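Local coordinates for protein excinuclease ABC, subunit A. (Deinococcus radiodurans, PDB 2VF7) that belongs to the UvrA family of ABC-type ATPases, binds DNA and zinc, and probably recognises damaged DNA for excision repair, at residues A581-L586 and G752-L757; C641-G646 and C664-G669; G648-E653 and V660-P665. The protein carries 1 engineered substitution. One frame throughout, in Å; residues are numbered along the deposited sequence.

Interaction 1. Residues A581-L586 and G752-L757; sequences AQITRL and GTVYVL
Strand 585-589 forms one edge of the mixed sheet in the C-terminal ATP-binding part of the chain, and it joins strand 753-758 in parallel, Arg585 pairing with Thr753 and Leu586 with Val754. Ahead of the first pair the carbonyl of Gly752 takes two N-H groups: Thr584 N gives a short, nearly straight bond to Gly752 O (2.7 Å, 172°), while Arg585 N reaches Gly752 O weakly at 3.3 Å. One step on, Val754 N bonds to Arg585 O at 2.9 Å, and the ladder continues with a backbone hydrogen bond between Val754 and Val587. Residues 753-757 match the hydrophobic strand of the Walker B motif of ABC ATPases; the Val756 side chain lies about 13 Å from a bound ADP. On the sheet face of Leu586 and Val754, Val754 CG1 sits between two neighbours, Ile583 CG2 at 3.9 Å and Leu586 CD2 at 4.0 Å. Leu586 CG stands anti to the backbone N (chi1 176°), and CD2 also reaches Val756 CG1 at 4.1 Å. Helix 536-551 covers this apolar row through Leu544, Val545 and Leu548. On the other face Arg585 CB packs against Thr753 CB at 3.8 Å. The arginine chain bends at chi3, and its NH2 makes a salt bridge with Glu744, whose carbonyl O is hydrogen-bonded by Tyr755 OH.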
loop_
_atom_site.group_PDB
_atom_site.type_symbol
_atom_site.label_atom_id
_atom_site.label_comp_id
_atom_site.label_asym_id
_atom_site.label_seq_id
_atom_site.Cartn_x
_atom_site.Cartn_y
_atom_site.Cartn_z
ATOM N N ALA A 581 -30.559 22.603 44.042
ATOM C CA ALA A 581 -30.258 24.037 44.152
ATOM C C ALA A 581 -28.810 24.324 44.587
ATOM O O ALA A 581 -28.417 25.486 44.744
ATOM C CB ALA A 581 -31.264 24.736 45.070
ATOM N N GLN A 582 -28.026 23.260 44.760
ATOM C CA GLN A 582 -26.600 23.371 45.067
ATOM C C GLN A 582 -25.712 23.271 43.813
ATOM O O GLN A 582 -24.516 23.570 43.869
ATOM C CB GLN A 582 -26.196 22.295 46.087
ATOM C CG GLN A 582 -26.811 22.460 47.471
ATOM C CD GLN A 582 -26.410 21.358 48.436
ATOM O OE1 GLN A 582 -27.233 20.868 49.210
ATOM N NE2 GLN A 582 -25.142 20.957 48.393
ATOM N N ILE A 583 -26.301 22.847 42.694
ATOM C CA ILE A 583 -25.550 22.595 41.459
ATOM C C ILE A 583 -25.868 23.606 40.353
ATOM O O ILE A 583 -27.015 23.736 39.908
ATOM C CB ILE A 583 -25.744 21.153 40.928
ATOM C CG1 ILE A 583 -25.467 20.133 42.029
ATOM C CG2 ILE A 583 -24.812 20.893 39.734
ATOM C CD1 ILE A 583 -25.663 18.677 41.598
ATOM N N THR A 584 -24.824 24.303 39.913
ATOM C CA THR A 584 -24.935 25.400 38.962
ATOM C C THR A 584 -24.484 24.963 37.573
ATOM O O THR A 584 -25.202 25.148 36.583
ATOM C CB THR A 584 -24.079 26.596 39.423
ATOM O OG1 THR A 584 -24.504 27.005 40.730
ATOM C CG2 THR A 584 -24.208 27.768 38.454
ATOM N N ARG A 585 -23.288 24.391 37.511
ATOM C CA ARG A 585 -22.704 23.951 36.256
ATOM C C ARG A 585 -22.363 22.466 36.252
ATOM O O ARG A 585 -22.049 21.878 37.288
ATOM C CB ARG A 585 -21.430 24.732 35.968
ATOM C CG ARG A 585 -21.641 26.157 35.553
ATOM C CD ARG A 585 -20.509 26.585 34.632
ATOM N NE ARG A 585 -19.190 26.276 35.187
ATOM C CZ ARG A 585 -18.098 26.058 34.459
ATOM N NH1 ARG A 585 -18.154 26.098 33.132
ATOM N NH2 ARG A 585 -16.946 25.784 35.058
ATOM N N LEU A 586 -22.446 21.888 35.058
ATOM C CA LEU A 586 -21.899 20.590 34.734
ATOM C C LEU A 586 -20.651 20.856 33.904
ATOM O O LEU A 586 -20.678 21.631 32.953
ATOM C CB LEU A 586 -22.937 19.794 33.925
ATOM C CG LEU A 586 -22.772 18.399 33.295
ATOM C CD1 LEU A 586 -22.022 18.436 31.980
ATOM C CD2 LEU A 586 -22.175 17.365 34.242
ATOM N N GLY A 752 -20.226 24.962 43.284
ATOM C CA GLY A 752 -21.403 24.938 42.417
ATOM C C GLY A 752 -21.297 24.079 41.166
ATOM O O GLY A 752 -22.316 23.658 40.612
ATOM N N THR A 753 -20.076 23.820 40.711
ATOM C CA THR A 753 -19.889 22.996 39.520
ATOM C C THR A 753 -19.604 21.531 39.871
ATOM O O THR A 753 -18.788 21.236 40.742
ATOM C CB THR A 753 -18.861 23.603 38.496
ATOM O OG1 THR A 753 -18.165 22.553 37.811
ATOM C CG2 THR A 753 -17.848 24.510 39.162
ATOM N N VAL A 754 -20.306 20.625 39.202
ATOM C CA VAL A 754 -20.014 19.196 39.298
ATOM C C VAL A 754 -19.084 18.819 38.147
ATOM O O VAL A 754 -19.401 19.065 36.973
ATOM C CB VAL A 754 -21.320 18.327 39.310
ATOM C CG1 VAL A 754 -22.178 18.600 38.084
ATOM C CG2 VAL A 754 -21.015 16.838 39.415
ATOM N N TYR A 755 -17.916 18.268 38.487
ATOM C CA TYR A 755 -16.971 17.782 37.481
ATOM C C TYR A 755 -17.098 16.283 37.343
ATOM O O TYR A 755 -16.860 15.556 38.308
ATOM C CB TYR A 755 -15.529 18.125 37.861
ATOM C CG TYR A 755 -15.219 19.599 37.877
ATOM C CD1 TYR A 755 -15.526 20.373 38.988
ATOM C CD2 TYR A 755 -14.626 20.224 36.781
ATOM C CE1 TYR A 755 -15.259 21.721 39.019
ATOM C CE2 TYR A 755 -14.348 21.590 36.802
ATOM C CZ TYR A 755 -14.670 22.324 37.936
ATOM O OH TYR A 755 -14.416 23.662 38.007
ATOM N N VAL A 756 -17.462 15.817 36.149
ATOM C CA VAL A 756 -17.453 14.383 35.877
ATOM C C VAL A 756 -16.271 13.968 34.986
ATOM O O VAL A 756 -16.082 14.464 33.874
ATOM C CB VAL A 756 -18.823 13.829 35.393
ATOM C CG1 VAL A 756 -19.981 14.462 36.184
ATOM C CG2 VAL A 756 -19.007 14.047 33.922
ATOM N N LEU A 757 -15.476 13.050 35.523
ATOM C CA LEU A 757 -14.184 12.682 34.967
ATOM C C LEU A 757 -14.083 11.159 34.752
ATOM O O LEU A 757 -14.424 10.360 35.632
ATOM C CB LEU A 757 -13.085 13.143 35.931
ATOM C CG LEU A 757 -12.590 14.594 36.103
ATOM C CD1 LEU A 757 -13.621 15.668 35.841
ATOM C CD2 LEU A 757 -11.983 14.800 37.498
#

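Interaction 2. Residues C641-G646 and C664-G669; sequences CEHCQG and CPVCHG. With ZN (zinc ion), chain G.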
loop_
_atom_site.group_PDB
_atom_site.type_symbol
_atom_site.label_atom_id
_atom_site.label_comp_id
_atom_site.label_asym_id
_atom_site.label_seq_id
_atom_site.Cartn_x
_atom_site.Cartn_y
_atom_site.Cartn_z
ATOM N N CYS A 641 1.672 31.187 7.270
ATOM C CA CYS A 641 2.076 30.482 6.070
ATOM C C CYS A 641 0.812 29.934 5.441
ATOM O O CYS A 641 0.060 29.195 6.072
ATOM C CB CYS A 641 3.034 29.355 6.426
ATOM S SG CYS A 641 3.429 28.306 5.048
ATOM N N GLU A 642 0.557 30.321 4.206
ATOM C CA GLU A 642 -0.662 29.903 3.539
ATOM C C GLU A 642 -0.515 28.578 2.805
ATOM O O GLU A 642 -1.508 28.035 2.316
ATOM C CB GLU A 642 -1.186 30.990 2.588
ATOM C CG GLU A 642 -2.714 31.042 2.544
ATOM C CD GLU A 642 -3.291 31.384 3.914
ATOM O OE1 GLU A 642 -2.602 32.072 4.697
ATOM O OE2 GLU A 642 -4.423 30.966 4.217
ATOM N N HIS A 643 0.710 28.058 2.732
ATOM C CA HIS A 643 0.952 26.754 2.101
ATOM C C HIS A 643 0.337 25.623 2.941
ATOM O O HIS A 643 -0.199 24.651 2.402
ATOM C CB HIS A 643 2.457 26.539 1.886
ATOM C CG HIS A 643 2.807 25.237 1.224
ATOM N ND1 HIS A 643 3.034 25.128 -0.131
ATOM C CD2 HIS A 643 2.997 23.998 1.738
ATOM C CE1 HIS A 643 3.337 23.876 -0.424
ATOM N NE2 HIS A 643 3.318 23.169 0.692
ATOM N N CYS A 644 0.413 25.783 4.263
ATOM C CA CYS A 644 -0.149 24.836 5.236
ATOM C C CYS A 644 -1.294 25.486 5.984
ATOM O O CYS A 644 -1.835 24.887 6.897
ATOM C CB CYS A 644 0.912 24.431 6.246
ATOM S SG CYS A 644 1.613 25.884 7.042
ATOM N N GLN A 645 -1.642 26.716 5.602
ATOM C CA GLN A 645 -2.718 27.476 6.235
ATOM C C GLN A 645 -2.473 27.651 7.744
ATOM O O GLN A 645 -3.406 27.639 8.554
ATOM C CB GLN A 645 -4.069 26.796 5.981
ATOM C CG GLN A 645 -4.693 27.054 4.616
ATOM C CD GLN A 645 -6.218 26.870 4.636
ATOM O OE1 GLN A 645 -6.804 26.508 5.668
ATOM N NE2 GLN A 645 -6.863 27.128 3.506
ATOM N N GLY A 646 -1.207 27.780 8.126
ATOM C CA GLY A 646 -0.861 28.009 9.527
ATOM C C GLY A 646 -0.873 26.807 10.448
ATOM O O GLY A 646 -0.758 26.972 11.668
ATOM N N CYS A 664 5.647 21.216 7.263
ATOM C CA CYS A 664 5.410 21.973 6.046
ATOM C C CYS A 664 6.727 22.280 5.310
ATOM O O CYS A 664 7.680 22.741 5.921
ATOM C CB CYS A 664 4.672 23.260 6.391
ATOM S SG CYS A 664 4.409 24.354 5.010
ATOM N N PRO A 665 6.791 21.992 3.991
ATOM C CA PRO A 665 8.004 22.245 3.208
ATOM C C PRO A 665 8.400 23.724 3.081
ATOM O O PRO A 665 9.520 24.022 2.691
ATOM C CB PRO A 665 7.653 21.671 1.838
ATOM C CG PRO A 665 6.171 21.667 1.796
ATOM C CD PRO A 665 5.739 21.365 3.170
ATOM N N VAL A 666 7.501 24.634 3.440
ATOM C CA VAL A 666 7.721 26.071 3.244
ATOM C C VAL A 666 8.048 26.823 4.542
ATOM O O VAL A 666 8.916 27.677 4.564
ATOM C CB VAL A 666 6.508 26.722 2.576
ATOM C CG1 VAL A 666 6.748 28.211 2.346
ATOM C CG2 VAL A 666 6.209 26.038 1.284
ATOM N N CYS A 667 7.355 26.529 5.629
ATOM C CA CYS A 667 7.682 27.196 6.881
ATOM C C CYS A 667 8.420 26.249 7.806
ATOM O O CYS A 667 9.009 26.682 8.799
ATOM C CB CYS A 667 6.437 27.779 7.543
ATOM S SG CYS A 667 5.287 26.549 8.111
ATOM N N HIS A 668 8.402 24.960 7.478
ATOM C CA HIS A 668 9.096 23.953 8.283
ATOM C C HIS A 668 8.555 23.828 9.699
ATOM O O HIS A 668 9.256 23.363 10.589
ATOM C CB HIS A 668 10.605 24.226 8.340
ATOM C CG HIS A 668 11.263 24.240 6.998
ATOM N ND1 HIS A 668 11.550 25.407 6.325
ATOM C CD2 HIS A 668 11.681 23.229 6.199
ATOM C CE1 HIS A 668 12.122 25.116 5.169
ATOM N NE2 HIS A 668 12.211 23.802 5.067
ATOM N N GLY A 669 7.310 24.238 9.903
ATOM C CA GLY A 669 6.666 24.067 11.192
ATOM C C GLY A 669 6.544 25.318 12.032
ATOM O O GLY A 669 6.035 25.242 13.135
HETATM ZN ZN ZN G . 3.802 26.267 6.363
#
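The imidazole of His643 has Val666 CG2 over one face, 3.6 Å from the ring centroid and 18° off the normal, a CH-pi contact. This cluster flanks a Cys4 zinc site built from two CxxC turns, one in 641-646 and one in 664-669, with no hydrogen bond directly between them. Pro665 CG meets the same ring obliquely, 3.4 Å from His643 NE2, and Cys664 SG also lies oblique to it, 3.6 Å from His643 CD2. The ring reaches across because its CG is anti to the backbone N (chi1 -179°). Zinc is bound by the sulfurs of Cys641, Cys644, Cys664 and Cys667, the bond from zinc to Cys641 SG being 2.5 Å. The two turns match: the first cysteine of each swings its sulfur anti to the backbone N, whereas the second tucks it between the N and the carbonyl carbon. Beside the zinc, Cys641 CB packs against Cys667 CB at 3.9 Å. Backbone N-H groups point at the sulfurs of the second turn and would be expected to ease the negative charge of the thiolates: Val666 N to Cys664 SG at 3.5 Å, and Gly669 N to Cys667 SG at 3.6 Å.

Interaction 3. Residues G648-E653 and V660-P665; sequences GWVMVE and VYAPCP. With ZN (zinc ion), chain G.
Ala662 N bonds to Val650 O at 2.9 Å and almost straight (175°), and the same carbonyl also receives a longer CA-H contact from Tyr661. Toward the open ends of the strands Cys664 N donates to Gly648 O at 3.0 Å, coming from above the carbonyl plane instead of along a lone pair. At the far end Val652 N meets Val660 O at 3.0 Å, nearly along the C=O axis. These bonds join the two arms of an antiparallel beta hairpin, twisted enough that the short strand axes lie 136° apart; in sequence it separates the two CxxC turns of a zinc module, and its second arm runs directly into zinc-binding Cys664. Met651 and Tyr661 form a non-hydrogen-bonded pair on one face of the hairpin. The methionine CG is anti to the backbone N, and a bend at chi2 (107°) carries SD over a face of the Tyr661 ring, 4.5 Å from its centroid, a Met-aromatic contact. On the other face, Val652 packs on two residues of the other strand: CG2 on Val660 CG2 at 3.7 Å and, diagonally, CG1 on Ala662 CB at 3.8 Å. Val652 and Val660 also touch Ala80 of helix 77-80, tying the hairpin to the N-terminal half of the chain. Trp649 lays the face of its five-membered ring against Pro663 CA, 3.8 Å from the ring centroid, though the fine placing of the indole is doubtful; Pro727 touches it as well. The side chain of Trp649 lies about 7 Å from a bound ADP.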
loop_
_atom_site.group_PDB
_atom_site.type_symbol
_atom_site.label_atom_id
_atom_site.label_comp_id
_atom_site.label_asym_id
_atom_site.label_seq_id
_atom_site.Cartn_x
_atom_site.Cartn_y
_atom_site.Cartn_z
ATOM N N GLY A 648 1.404 24.344 10.196
ATOM C CA GLY A 648 2.819 24.045 10.408
ATOM C C GLY A 648 3.216 22.695 9.867
ATOM O O GLY A 648 4.395 22.421 9.668
ATOM N N TRP A 649 2.196 21.868 9.633
ATOM C CA TRP A 649 2.331 20.470 9.252
ATOM C C TRP A 649 1.432 20.106 8.079
ATOM O O TRP A 649 0.373 20.698 7.890
ATOM C CB TRP A 649 2.039 19.570 10.449
ATOM C CG TRP A 649 3.290 19.144 11.146
ATOM C CD1 TRP A 649 4.088 18.071 10.831
ATOM C CD2 TRP A 649 3.913 19.787 12.252
ATOM N NE1 TRP A 649 5.161 17.997 11.690
ATOM C CE2 TRP A 649 5.083 19.046 12.566
ATOM C CE3 TRP A 649 3.606 20.917 13.001
ATOM C CZ2 TRP A 649 5.927 19.395 13.595
ATOM C CZ3 TRP A 649 4.432 21.254 14.037
ATOM C CH2 TRP A 649 5.589 20.500 14.328
ATOM N N VAL A 650 1.876 19.137 7.288
ATOM C CA VAL A 650 1.160 18.730 6.082
ATOM C C VAL A 650 0.912 17.215 6.048
ATOM O O VAL A 650 1.786 16.420 6.414
ATOM C CB VAL A 650 1.884 19.229 4.797
ATOM C CG1 VAL A 650 3.066 18.307 4.402
ATOM C CG2 VAL A 650 0.895 19.376 3.649
ATOM N N MET A 651 -0.288 16.833 5.619
ATOM C CA MET A 651 -0.675 15.424 5.554
ATOM C C MET A 651 0.004 14.685 4.396
ATOM O O MET A 651 -0.025 15.130 3.243
ATOM C CB MET A 651 -2.199 15.271 5.450
ATOM C CG MET A 651 -2.672 13.818 5.409
ATOM S SD MET A 651 -3.453 13.235 6.921
ATOM C CE MET A 651 -5.170 13.382 6.425
ATOM N N VAL A 652 0.608 13.547 4.717
ATOM C CA VAL A 652 1.235 12.727 3.704
ATOM C C VAL A 652 0.366 11.505 3.404
ATOM O O VAL A 652 0.543 10.432 3.983
ATOM C CB VAL A 652 2.725 12.390 4.029
ATOM C CG1 VAL A 652 3.577 13.659 3.963
ATOM C CG2 VAL A 652 2.881 11.718 5.382
ATOM N N GLU A 653 -0.595 11.714 2.501
ATOM C CA GLU A 653 -1.493 10.668 1.991
ATOM C C GLU A 653 -0.720 9.711 1.089
ATOM O O GLU A 653 -1.268 9.094 0.168
ATOM C CB GLU A 653 -2.675 11.299 1.245
ATOM C CG GLU A 653 -3.845 11.701 2.153
ATOM C CD GLU A 653 -4.791 10.538 2.450
ATOM O OE1 GLU A 653 -5.152 10.365 3.637
ATOM O OE2 GLU A 653 -5.169 9.801 1.499
ATOM N N VAL A 660 -0.106 10.039 7.997
ATOM C CA VAL A 660 0.570 10.779 9.082
ATOM C C VAL A 660 0.956 12.207 8.666
ATOM O O VAL A 660 0.716 12.602 7.536
ATOM C CB VAL A 660 1.830 10.026 9.619
ATOM C CG1 VAL A 660 1.447 8.697 10.251
ATOM C CG2 VAL A 660 2.880 9.834 8.527
ATOM N N TYR A 661 1.563 12.965 9.580
ATOM C CA TYR A 661 1.920 14.377 9.334
ATOM C C TYR A 661 3.429 14.640 9.211
ATOM O O TYR A 661 4.214 14.148 10.005
ATOM C CB TYR A 661 1.307 15.303 10.403
ATOM C CG TYR A 661 -0.191 15.523 10.266
ATOM C CD1 TYR A 661 -1.103 14.735 10.976
ATOM C CD2 TYR A 661 -0.693 16.514 9.420
ATOM C CE1 TYR A 661 -2.488 14.937 10.854
ATOM C CE2 TYR A 661 -2.069 16.730 9.283
ATOM C CZ TYR A 661 -2.966 15.944 10.011
ATOM O OH TYR A 661 -4.333 16.149 9.870
ATOM N N ALA A 662 3.808 15.412 8.198
ATOM C CA ALA A 662 5.191 15.836 7.985
ATOM C C ALA A 662 5.275 17.357 8.142
ATOM O O ALA A 662 4.261 18.037 7.995
ATOM C CB ALA A 662 5.651 15.424 6.604
ATOM N N PRO A 663 6.470 17.905 8.464
ATOM C CA PRO A 663 6.518 19.376 8.608
ATOM C C PRO A 663 6.305 20.064 7.260
ATOM O O PRO A 663 6.704 19.532 6.232
ATOM C CB PRO A 663 7.930 19.645 9.146
ATOM C CG PRO A 663 8.466 18.295 9.578
ATOM C CD PRO A 663 7.788 17.285 8.707
ATOM N N CYS A 664 5.647 21.216 7.263
ATOM C CA CYS A 664 5.410 21.973 6.046
ATOM C C CYS A 664 6.727 22.280 5.310
ATOM O O CYS A 664 7.680 22.741 5.921
ATOM C CB CYS A 664 4.672 23.260 6.391
ATOM S SG CYS A 664 4.409 24.354 5.010
ATOM N N PRO A 665 6.791 21.992 3.991
ATOM C CA PRO A 665 8.004 22.245 3.208
ATOM C C PRO A 665 8.400 23.724 3.081
ATOM O O PRO A 665 9.520 24.022 2.691
ATOM C CB PRO A 665 7.653 21.671 1.838
ATOM C CG PRO A 665 6.171 21.667 1.796
ATOM C CD PRO A 665 5.739 21.365 3.170
HETATM ZN ZN ZN G . 3.802 26.267 6.363
#

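Overall arrangement
Following the chain from the N terminus, residues 581-586 come first and wait until 752-757 for their partner, so interaction 1 closes a loop of 165 residues. Interactions 2 and 3 both nest inside it. Residues 641-646 open the zinc site, residues 648-653 and 660-665 fold back on each other as the hairpin, and 664-669 then completes the zinc site. Interactions 2 and 3 share Cys664 and Pro665, and their centres are 9 Å apart. Interaction 1 lies about 28 Å from interaction 2, measured between nearest atoms. The intervening chain leaves the edge strand of the ATPase sheet, forms the hairpin and its zinc site among other elements, and returns to the adjacent strand.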